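Local coordinates for TT1561 protein (Thermus thermophilus, PDB 1UF3) that is of unknown function but binds calcium ions and, as a member of the calcineurin-like metallophosphoesterase superfamily, is probably a phosphoesterase, at residues A[96-100]-A[110-114]; A[114-118]-A[154-158]; A[140-144]-A[175-179]. All blocks are in the same frame, centred on the assembly; numbering follows the deposited sequence.

Contact 1: residues A[96-100]-A[110-114]; sequences NVHET and VAGVG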
ATOM      1  N   ASN A  96     -11.144 -25.612  -0.571  1.00 17.16           N
ATOM      2  CA  ASN A  96     -11.237 -26.873   0.123  1.00 18.81           C
ATOM      3  C   ASN A  96     -10.104 -27.653  -0.540  1.00 18.85           C
ATOM      4  O   ASN A  96     -10.151 -27.876  -1.745  1.00 19.98           O
ATOM      5  CB  ASN A  96     -12.567 -27.564  -0.193  1.00 17.34           C
ATOM      6  CG  ASN A  96     -12.421 -29.035  -0.313  1.00 17.81           C
ATOM      7  OD1 ASN A  96     -11.838 -29.670   0.560  1.00 21.48           O
ATOM      8  ND2 ASN A  96     -12.941 -29.609  -1.401  1.00 17.67           N
ATOM      9  N   VAL A  97      -9.089 -28.044   0.225  1.00 18.58           N
ATOM     10  CA  VAL A  97      -7.967 -28.786  -0.344  1.00 18.31           C
ATOM     11  C   VAL A  97      -8.055 -30.291  -0.113  1.00 19.13           C
ATOM     12  O   VAL A  97      -7.121 -31.034  -0.417  1.00 18.70           O
ATOM     13  CB  VAL A  97      -6.595 -28.221   0.162  1.00 18.88           C
ATOM     14  CG1 VAL A  97      -6.365 -26.802  -0.428  1.00 14.69           C
ATOM     15  CG2 VAL A  97      -6.569 -28.142   1.689  1.00 13.40           C
ATOM     16  N   HIS A  98      -9.208 -30.747   0.373  1.00 20.71           N
ATOM     17  CA  HIS A  98      -9.427 -32.176   0.616  1.00 20.73           C
ATOM     18  C   HIS A  98      -9.268 -32.975  -0.693  1.00 20.77           C
ATOM     19  O   HIS A  98     -10.017 -32.793  -1.649  1.00 23.01           O
ATOM     20  CB  HIS A  98     -10.830 -32.386   1.238  1.00 21.53           C
ATOM     21  CG  HIS A  98     -11.173 -33.822   1.512  1.00 23.25           C
ATOM     22  ND1 HIS A  98     -10.413 -34.631   2.335  1.00 23.59           N
ATOM     23  CD2 HIS A  98     -12.172 -34.606   1.037  1.00 22.42           C
ATOM     24  CE1 HIS A  98     -10.925 -35.851   2.348  1.00 21.71           C
ATOM     25  NE2 HIS A  98     -11.992 -35.863   1.568  1.00 23.68           N
ATOM     26  N   GLU A  99      -8.262 -33.843  -0.721  1.00 19.60           N
ATOM     27  CA  GLU A  99      -7.903 -34.704  -1.861  1.00 19.56           C
ATOM     28  C   GLU A  99      -7.389 -33.898  -3.056  1.00 18.86           C
ATOM     29  O   GLU A  99      -7.179 -34.440  -4.135  1.00 18.85           O
ATOM     30  CB  GLU A  99      -9.081 -35.575  -2.338  1.00 21.33           C
ATOM     31  CG  GLU A  99      -9.898 -36.263  -1.249  1.00 25.83           C
ATOM     32  CD  GLU A  99     -11.035 -37.101  -1.839  1.00 27.49           C
ATOM     33  OE1 GLU A  99     -11.539 -36.754  -2.926  1.00 28.13           O
ATOM     34  OE2 GLU A  99     -11.431 -38.105  -1.219  1.00 31.83           O
ATOM     35  N   THR A 100      -7.187 -32.604  -2.876  1.00 19.09           N
ATOM     36  CA  THR A 100      -6.700 -31.814  -3.987  1.00 19.82           C
ATOM     37  C   THR A 100      -5.599 -30.842  -3.538  1.00 21.01           C
ATOM     38  O   THR A 100      -4.975 -31.054  -2.484  1.00 19.99           O
ATOM     39  CB  THR A 100      -7.910 -31.107  -4.711  1.00 19.30           C
ATOM     40  OG1 THR A 100      -7.476 -30.565  -5.958  1.00 20.91           O
ATOM     41  CG2 THR A 100      -8.504 -30.023  -3.853  1.00 21.95           C
ATOM     42  N   VAL A 110      -0.155 -26.287  -1.199  1.00 21.20           N
ATOM     43  CA  VAL A 110      -1.080 -26.638  -0.117  1.00 19.55           C
ATOM     44  C   VAL A 110      -1.993 -27.793  -0.512  1.00 22.42           C
ATOM     45  O   VAL A 110      -2.633 -27.778  -1.559  1.00 21.75           O
ATOM     46  CB  VAL A 110      -1.922 -25.423   0.289  1.00 21.13           C
ATOM     47  CG1 VAL A 110      -2.808 -25.755   1.532  1.00 20.19           C
ATOM     48  CG2 VAL A 110      -1.012 -24.247   0.585  1.00 17.67           C
ATOM     49  N   ALA A 111      -2.027 -28.825   0.322  1.00 21.03           N
ATOM     50  CA  ALA A 111      -2.847 -29.988   0.035  1.00 20.32           C
ATOM     51  C   ALA A 111      -3.339 -30.623   1.328  1.00 21.78           C
ATOM     52  O   ALA A 111      -2.805 -30.358   2.415  1.00 20.64           O
ATOM     53  CB  ALA A 111      -2.052 -31.007  -0.747  1.00 15.90           C
ATOM     54  N   GLY A 112      -4.340 -31.482   1.208  1.00 22.07           N
ATOM     55  CA  GLY A 112      -4.834 -32.136   2.405  1.00 22.33           C
ATOM     56  C   GLY A 112      -5.663 -33.382   2.192  1.00 21.41           C
ATOM     57  O   GLY A 112      -6.001 -33.769   1.062  1.00 19.56           O
ATOM     58  N   VAL A 113      -5.935 -34.044   3.309  1.00 20.46           N
ATOM     59  CA  VAL A 113      -6.789 -35.214   3.329  1.00 20.65           C
ATOM     60  C   VAL A 113      -7.527 -35.085   4.676  1.00 21.80           C
ATOM     61  O   VAL A 113      -6.928 -35.248   5.752  1.00 19.41           O
ATOM     62  CB  VAL A 113      -6.006 -36.522   3.264  1.00 21.36           C
ATOM     63  CG1 VAL A 113      -6.976 -37.680   3.312  1.00 23.57           C
ATOM     64  CG2 VAL A 113      -5.187 -36.601   1.972  1.00 20.10           C
ATOM     65  N   GLY A 114      -8.806 -34.719   4.593  1.00 20.38           N
ATOM     66  CA  GLY A 114      -9.629 -34.551   5.774  1.00 20.90           C
ATOM     67  C   GLY A 114     -10.316 -35.853   6.175  1.00 20.72           C
ATOM     68  O   GLY A 114      -9.996 -36.914   5.652  1.00 20.28           O
TER
HETATM   69  O   HOH W   1      -4.589 -33.882  -1.443  1.00 24.18           O
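His98 lies beside the strand end at Val113 and Gly114. Its CB has CG set anti to the backbone N (chi1 179°), which carries the ring along the strand toward Gly114. CG passes 4.0 Å from Gly114 N, and ND1 then accepts the N-H of Gly114 N at 2.8 Å, a fairly straight bond (159°) with the donor tilted a little from the ring plane. Next to it CE1 comes 3.6 Å from Gly114 O. At the far corner NE2 is hydrogen-bonded to Tyr131 OH, so both ring nitrogens are held and the ring's rotation is fixed. Glu99 CG covers one face of the imidazole over its centre.

The backbone before and after this side chain is tied to Gly112 from both of its polar atoms. Glu99 N donates to Gly112 O at 2.9 Å, from above the carbonyl plane, whereas Gly112 N gives only a weak bond to Val97 O. Water 1 donates to both Gly112 O and Thr100 O and so bridges the segments, giving Gly112 O a second partner besides Glu99 N. Val97 packs its CG1 4.2 Å from Val110 CG1, in the interior facing strand 66-69.

Val97 to Thr100 form a type II beta turn, closed by Thr100 N to Val97 O at 2.9 Å and led into by an Asx turn in which Asn96 OD1 accepts from His98 N. At the turn, Glu99 is salt-bridged to Arg139 and belongs, with Glu125, to a calcium site seen in this protein, though in this model the ion is not bound to the chain. The turn carries the chain from strand 94-96, at the margin of one mixed sheet, into strand 101-104 of the other, a connection between the two layered sheets of the metallophosphoesterase fold.

Contact 2: residues A[114-118]-A[154-158]; sequences GGEIA and LFHTM
Thr157 and Ile117, which bury the most surface here, meet through a side-chain hydroxyl and a backbone amide. Thr157 OG1 accepts the N-H of Ile117 N at 2.8 Å in a practically straight bond (173°). The hydroxyl reaches the amide because OG1 lies anti to its carbonyl carbon (chi1 -61°), while the other branch, CG2, comes 3.8 Å from Ile117 O. Beside the bond the CB atoms of Ile117 and Thr157 are 4.1 Å apart, so one polar link is flanked by carbon.

Ile117 continues inward with CD1, which meets Phe155 CD2 at 3.8 Å, coming in obliquely to the ring. Val172 of helix 170-179 touches all three of Ile117, Phe155 and Thr157, and Ala136 of helix 133-140 also packs on Ile117, closing the apolar side from the helical layer.

His156 contributes mainly its CB, 3.4 Å from Gly115 O; its imidazole then turns off toward Pro72 and Ala187. The same carbonyl is gripped by water 2, which donates to Gly115 O at 2.7 Å and accepts from His156 N at 2.8 Å. In this way one water spans two backbones that lie too far apart for a direct bond. Gly115, with its positive phi of 75°, makes the bend at which the chain enters strand segment 116-118, which pairs instead with strand 130-132.

The parallel strands 108-118 and 151-155, neighbours in the sheet and joined by a connection that includes strand 130-132 and helix 133-140, thus part at their C-terminal ends, where a threonine and a water take over from ladder bonds. In relatives with the calcineurin-like metallophosphoesterase fold, loops at such strand ends characteristically surround the metal centre; here Gly115 lies about 12 Å from a bound calcium ion.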
ATOM      1  N   GLY A 114      -8.806 -34.719   4.593  1.00 20.38           N
ATOM      2  CA  GLY A 114      -9.629 -34.551   5.774  1.00 20.90           C
ATOM      3  C   GLY A 114     -10.316 -35.853   6.175  1.00 20.72           C
ATOM      4  O   GLY A 114      -9.996 -36.914   5.652  1.00 20.28           O
ATOM      5  N   GLY A 115     -11.269 -35.766   7.098  1.00 22.00           N
ATOM      6  CA  GLY A 115     -11.963 -36.957   7.560  1.00 22.49           C
ATOM      7  C   GLY A 115     -11.047 -37.749   8.474  1.00 24.06           C
ATOM      8  O   GLY A 115      -9.950 -37.304   8.810  1.00 23.38           O
ATOM      9  N   GLU A 116     -11.480 -38.929   8.883  1.00 25.45           N
ATOM     10  CA  GLU A 116     -10.641 -39.760   9.736  1.00 24.45           C
ATOM     11  C   GLU A 116      -9.768 -40.636   8.871  1.00 21.99           C
ATOM     12  O   GLU A 116     -10.284 -41.390   8.066  1.00 23.20           O
ATOM     13  CB  GLU A 116     -11.498 -40.682  10.602  1.00 26.87           C
ATOM     14  CG  GLU A 116     -10.681 -41.606  11.502  1.00 29.46           C
ATOM     15  CD  GLU A 116     -11.527 -42.724  12.103  1.00 32.43           C
ATOM     16  OE1 GLU A 116     -12.757 -42.547  12.227  1.00 30.15           O
ATOM     17  OE2 GLU A 116     -10.952 -43.778  12.451  1.00 36.29           O
ATOM     18  N   ILE A 117      -8.450 -40.544   8.996  1.00 21.53           N
ATOM     19  CA  ILE A 117      -7.635 -41.454   8.215  1.00 23.37           C
ATOM     20  C   ILE A 117      -7.410 -42.675   9.123  1.00 25.38           C
ATOM     21  O   ILE A 117      -6.615 -42.623  10.060  1.00 25.03           O
ATOM     22  CB  ILE A 117      -6.261 -40.865   7.811  1.00 22.01           C
ATOM     23  CG1 ILE A 117      -6.438 -39.669   6.862  1.00 24.02           C
ATOM     24  CG2 ILE A 117      -5.462 -41.936   7.069  1.00 23.90           C
ATOM     25  CD1 ILE A 117      -5.150 -38.817   6.654  1.00 19.90           C
ATOM     26  N   ALA A 118      -8.135 -43.757   8.849  1.00 28.05           N
ATOM     27  CA  ALA A 118      -8.038 -44.995   9.619  1.00 30.78           C
ATOM     28  C   ALA A 118      -6.920 -45.856   9.048  1.00 33.09           C
ATOM     29  O   ALA A 118      -6.582 -45.734   7.861  1.00 33.22           O
ATOM     30  CB  ALA A 118      -9.366 -45.749   9.556  1.00 31.80           C
ATOM     31  N   LEU A 154      -2.753 -30.423   5.281  1.00 21.39           N
ATOM     32  CA  LEU A 154      -3.835 -30.232   6.252  1.00 21.18           C
ATOM     33  C   LEU A 154      -4.485 -31.590   6.478  1.00 20.71           C
ATOM     34  O   LEU A 154      -4.938 -32.229   5.544  1.00 22.64           O
ATOM     35  CB  LEU A 154      -4.891 -29.241   5.739  1.00 20.12           C
ATOM     36  CG  LEU A 154      -4.679 -27.777   6.127  1.00 20.25           C
ATOM     37  CD1 LEU A 154      -3.504 -27.209   5.326  1.00 21.61           C
ATOM     38  CD2 LEU A 154      -5.958 -26.977   5.869  1.00 18.82           C
ATOM     39  N   PHE A 155      -4.499 -32.057   7.715  1.00 21.26           N
ATOM     40  CA  PHE A 155      -5.129 -33.348   8.014  1.00 19.78           C
ATOM     41  C   PHE A 155      -5.976 -33.164   9.260  1.00 19.30           C
ATOM     42  O   PHE A 155      -5.730 -32.269  10.084  1.00 18.09           O
ATOM     43  CB  PHE A 155      -4.126 -34.440   8.408  1.00 19.15           C
ATOM     44  CG  PHE A 155      -3.148 -34.808   7.360  1.00 19.46           C
ATOM     45  CD1 PHE A 155      -1.775 -34.702   7.627  1.00 16.88           C
ATOM     46  CD2 PHE A 155      -3.568 -35.385   6.174  1.00 17.63           C
ATOM     47  CE1 PHE A 155      -0.849 -35.180   6.730  1.00 16.50           C
ATOM     48  CE2 PHE A 155      -2.656 -35.861   5.271  1.00 18.60           C
ATOM     49  CZ  PHE A 155      -1.278 -35.764   5.551  1.00 18.45           C
ATOM     50  N   HIS A 156      -6.964 -34.027   9.414  1.00 20.09           N
ATOM     51  CA  HIS A 156      -7.727 -33.944  10.631  1.00 21.49           C
ATOM     52  C   HIS A 156      -6.999 -34.860  11.639  1.00 21.62           C
ATOM     53  O   HIS A 156      -6.741 -34.474  12.776  1.00 24.03           O
ATOM     54  CB  HIS A 156      -9.147 -34.426  10.437  1.00 20.20           C
ATOM     55  CG  HIS A 156      -9.929 -34.418  11.709  1.00 23.12           C
ATOM     56  ND1 HIS A 156      -9.908 -35.474  12.598  1.00 20.78           N
ATOM     57  CD2 HIS A 156     -10.641 -33.434  12.306  1.00 23.26           C
ATOM     58  CE1 HIS A 156     -10.575 -35.134  13.690  1.00 24.18           C
ATOM     59  NE2 HIS A 156     -11.027 -33.900  13.537  1.00 23.13           N
ATOM     60  N   THR A 157      -6.652 -36.051  11.173  1.00 22.01           N
ATOM     61  CA  THR A 157      -5.992 -37.093  11.938  1.00 24.01           C
ATOM     62  C   THR A 157      -4.550 -36.768  12.338  1.00 25.28           C
ATOM     63  O   THR A 157      -3.721 -36.449  11.492  1.00 25.08           O
ATOM     64  CB  THR A 157      -6.029 -38.383  11.118  1.00 24.31           C
ATOM     65  OG1 THR A 157      -7.400 -38.737  10.897  1.00 26.04           O
ATOM     66  CG2 THR A 157      -5.299 -39.532  11.826  1.00 26.26           C
HETATM   67  N   MSE A 158      -4.261 -36.841  13.634  1.00 26.72           N
HETATM   68  CA  MSE A 158      -2.921 -36.559  14.150  1.00 26.33           C
HETATM   69  C   MSE A 158      -1.938 -37.683  13.884  1.00 26.12           C
HETATM   70  O   MSE A 158      -2.297 -38.859  13.932  1.00 26.25           O
HETATM   71  CB  MSE A 158      -2.958 -36.356  15.657  1.00 30.79           C
HETATM   72  CG  MSE A 158      -3.510 -35.062  16.124  1.00 34.33           C
HETATM   73 SE   MSE A 158      -2.831 -34.721  17.910  1.00 42.50          SE
HETATM   74  CE  MSE A 158      -0.948 -34.772  17.513  1.00 35.91           C
TER
HETATM   75  O   HOH W   2      -7.468 -36.404   8.091  1.00 21.29           O

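Contact 3: residues A[140-144]-A[175-179]; sequences LKALW and LIKTH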
ATOM      1  N   LEU A 140      -2.301 -38.206  -2.016  1.00 24.14           N
ATOM      2  CA  LEU A 140      -1.071 -37.434  -1.960  1.00 24.17           C
ATOM      3  C   LEU A 140      -0.001 -37.761  -2.988  1.00 22.19           C
ATOM      4  O   LEU A 140       0.869 -36.931  -3.247  1.00 23.44           O
ATOM      5  CB  LEU A 140      -0.475 -37.521  -0.562  1.00 25.54           C
ATOM      6  CG  LEU A 140      -1.448 -37.027   0.520  1.00 27.85           C
ATOM      7  CD1 LEU A 140      -0.858 -37.323   1.893  1.00 26.33           C
ATOM      8  CD2 LEU A 140      -1.735 -35.523   0.348  1.00 28.72           C
ATOM      9  N   LYS A 141      -0.057 -38.931  -3.599  1.00 21.02           N
ATOM     10  CA  LYS A 141       0.978 -39.257  -4.563  1.00 23.90           C
ATOM     11  C   LYS A 141       0.905 -38.377  -5.818  1.00 24.23           C
ATOM     12  O   LYS A 141       1.892 -38.259  -6.540  1.00 23.54           O
ATOM     13  CB  LYS A 141       0.931 -40.736  -4.970  1.00 24.40           C
ATOM     14  CG  LYS A 141      -0.193 -41.096  -5.912  1.00 23.86           C
ATOM     15  CD  LYS A 141       0.060 -42.436  -6.555  1.00 23.55           C
ATOM     16  CE  LYS A 141      -1.076 -42.810  -7.499  1.00 23.72           C
ATOM     17  NZ  LYS A 141      -0.788 -44.048  -8.273  1.00 23.98           N
ATOM     18  N   ALA A 142      -0.254 -37.771  -6.077  1.00 22.65           N
ATOM     19  CA  ALA A 142      -0.402 -36.893  -7.250  1.00 24.08           C
ATOM     20  C   ALA A 142       0.568 -35.721  -7.172  1.00 23.90           C
ATOM     21  O   ALA A 142       0.963 -35.181  -8.178  1.00 25.99           O
ATOM     22  CB  ALA A 142      -1.828 -36.345  -7.329  1.00 25.14           C
ATOM     23  N   LEU A 143       0.965 -35.348  -5.964  1.00 23.92           N
ATOM     24  CA  LEU A 143       1.847 -34.215  -5.772  1.00 21.92           C
ATOM     25  C   LEU A 143       3.283 -34.392  -6.261  1.00 23.60           C
ATOM     26  O   LEU A 143       3.977 -33.395  -6.508  1.00 21.43           O
ATOM     27  CB  LEU A 143       1.852 -33.827  -4.293  1.00 22.06           C
ATOM     28  CG  LEU A 143       0.500 -33.469  -3.670  1.00 21.35           C
ATOM     29  CD1 LEU A 143       0.696 -33.185  -2.178  1.00 20.90           C
ATOM     30  CD2 LEU A 143      -0.089 -32.240  -4.360  1.00 19.21           C
ATOM     31  N   TRP A 144       3.731 -35.643  -6.388  1.00 23.26           N
ATOM     32  CA  TRP A 144       5.085 -35.923  -6.841  1.00 25.20           C
ATOM     33  C   TRP A 144       5.304 -35.409  -8.262  1.00 26.50           C
ATOM     34  O   TRP A 144       6.443 -35.237  -8.682  1.00 26.74           O
ATOM     35  CB  TRP A 144       5.389 -37.431  -6.798  1.00 24.96           C
ATOM     36  CG  TRP A 144       5.440 -38.024  -5.401  1.00 27.88           C
ATOM     37  CD1 TRP A 144       4.700 -39.079  -4.928  1.00 28.67           C
ATOM     38  CD2 TRP A 144       6.305 -37.631  -4.324  1.00 27.16           C
ATOM     39  NE1 TRP A 144       5.057 -39.366  -3.627  1.00 29.31           N
ATOM     40  CE2 TRP A 144       6.035 -38.493  -3.232  1.00 28.65           C
ATOM     41  CE3 TRP A 144       7.283 -36.639  -4.175  1.00 28.01           C
ATOM     42  CZ2 TRP A 144       6.704 -38.387  -2.010  1.00 29.67           C
ATOM     43  CZ3 TRP A 144       7.949 -36.532  -2.961  1.00 29.13           C
ATOM     44  CH2 TRP A 144       7.655 -37.403  -1.891  1.00 29.78           C
ATOM     45  N   LEU A 175       3.211 -40.740   6.048  1.00 29.82           N
ATOM     46  CA  LEU A 175       2.945 -39.869   4.893  1.00 28.76           C
ATOM     47  C   LEU A 175       3.771 -38.603   5.077  1.00 26.25           C
ATOM     48  O   LEU A 175       4.318 -38.049   4.133  1.00 26.33           O
ATOM     49  CB  LEU A 175       1.464 -39.474   4.829  1.00 28.58           C
ATOM     50  CG  LEU A 175       0.356 -40.524   4.700  1.00 31.14           C
ATOM     51  CD1 LEU A 175      -1.006 -39.852   4.960  1.00 30.56           C
ATOM     52  CD2 LEU A 175       0.390 -41.172   3.319  1.00 32.23           C
ATOM     53  N   ILE A 176       3.840 -38.125   6.307  1.00 25.37           N
ATOM     54  CA  ILE A 176       4.620 -36.933   6.566  1.00 24.54           C
ATOM     55  C   ILE A 176       6.096 -37.234   6.300  1.00 26.42           C
ATOM     56  O   ILE A 176       6.797 -36.425   5.686  1.00 26.20           O
ATOM     57  CB  ILE A 176       4.404 -36.452   7.997  1.00 22.82           C
ATOM     58  CG1 ILE A 176       2.932 -36.054   8.166  1.00 18.63           C
ATOM     59  CG2 ILE A 176       5.339 -35.297   8.306  1.00 22.24           C
ATOM     60  CD1 ILE A 176       2.587 -35.499   9.507  1.00 19.22           C
ATOM     61  N   LYS A 177       6.564 -38.411   6.717  1.00 25.75           N
ATOM     62  CA  LYS A 177       7.963 -38.764   6.502  1.00 29.10           C
ATOM     63  C   LYS A 177       8.275 -38.950   5.017  1.00 29.54           C
ATOM     64  O   LYS A 177       9.376 -38.649   4.563  1.00 29.59           O
ATOM     65  CB  LYS A 177       8.322 -40.046   7.268  1.00 30.66           C
ATOM     66  CG  LYS A 177       8.428 -39.864   8.780  1.00 35.17           C
ATOM     67  CD  LYS A 177       8.789 -41.180   9.474  1.00 38.28           C
ATOM     68  CE  LYS A 177       8.840 -41.008  10.983  1.00 41.06           C
ATOM     69  NZ  LYS A 177       9.582 -42.126  11.646  1.00 42.59           N
ATOM     70  N   THR A 178       7.302 -39.442   4.258  1.00 29.75           N
ATOM     71  CA  THR A 178       7.506 -39.652   2.821  1.00 31.66           C
ATOM     72  C   THR A 178       7.511 -38.340   2.011  1.00 30.85           C
ATOM     73  O   THR A 178       8.379 -38.119   1.165  1.00 31.02           O
ATOM     74  CB  THR A 178       6.418 -40.588   2.260  1.00 31.71           C
ATOM     75  OG1 THR A 178       6.399 -41.804   3.021  1.00 32.40           O
ATOM     76  CG2 THR A 178       6.691 -40.926   0.803  1.00 33.96           C
ATOM     77  N   HIS A 179       6.545 -37.470   2.275  1.00 29.70           N
ATOM     78  CA  HIS A 179       6.434 -36.204   1.547  1.00 28.34           C
ATOM     79  C   HIS A 179       7.286 -35.060   2.080  1.00 27.05           C
ATOM     80  O   HIS A 179       7.481 -34.048   1.397  1.00 24.46           O
ATOM     81  CB  HIS A 179       4.968 -35.777   1.503  1.00 28.84           C
ATOM     82  CG  HIS A 179       4.189 -36.437   0.408  1.00 30.31           C
ATOM     83  ND1 HIS A 179       4.222 -35.989  -0.900  1.00 29.87           N
ATOM     84  CD2 HIS A 179       3.462 -37.580   0.400  1.00 29.83           C
ATOM     85  CE1 HIS A 179       3.557 -36.836  -1.665  1.00 30.40           C
ATOM     86  NE2 HIS A 179       3.088 -37.809  -0.903  1.00 29.60           N
TER
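Trp144 and His179 join the ends of two helices in the layer that covers the sheet holding strands 108-118 and 151-155 of this metallophosphoesterase fold: the 3-10 turn following helix 133-140 and the last turn of helix 170-179. The tight, buried part is the histidine, wedged between Leu140 and the indole. Its ring forms an offset stack on the six-membered ring of Trp144, centroids 4.2 Å apart and planes at 14°, with CE1 lying over the indole face toward the rim. From the other segment's backbone, Leu140 O approaches His179 CE1 at 3.1 Å, while Leu140 CB rests 3.6 Å from His179 NE2. Deeper still, toward Phe155, Leu140 CD1 meets Leu175 CD1 at 4.0 Å, the two side chains crossing at about a right angle.

The solvent side is sparser. Trp144 is exposed there, and Thr178 meets the indole at its rim with the methyl CG2, 3.8 Å from Trp144 CZ2, and with its carbonyl. Lys151 NZ is hydrogen-bonded to His179 ND1 and makes a cation-pi contact with Trp144, which would probably polarise the stack. At the benzene edge of the indole, Trp144 CH2 points at Thr178 O, which lies in the ring plane 3.2 Å away.

How the contacts relate
Contacts 1 and 2 share Gly114 and follow one another along strand 108-118, their centres 10 Å apart. Strand 151-155 is laced to it by probable hydrogen bonds Ala111 O to Leu154 N (2.9 Å) and Val113 N to Leu154 O (3.0 Å). Contact 3 lies on the helical side: Leu140 CD2 packs on Val113 CG2 of contact 1 at 4.0 Å, and Leu140 CD1 on Phe155 CZ of contact 2, also at 4.0 Å. In contact 1 the Glu99 side chain is about 4 Å from a bound calcium ion, whereas contact 2 stands farther from the metal. Contacts 1 and 3 both touch the second subunit.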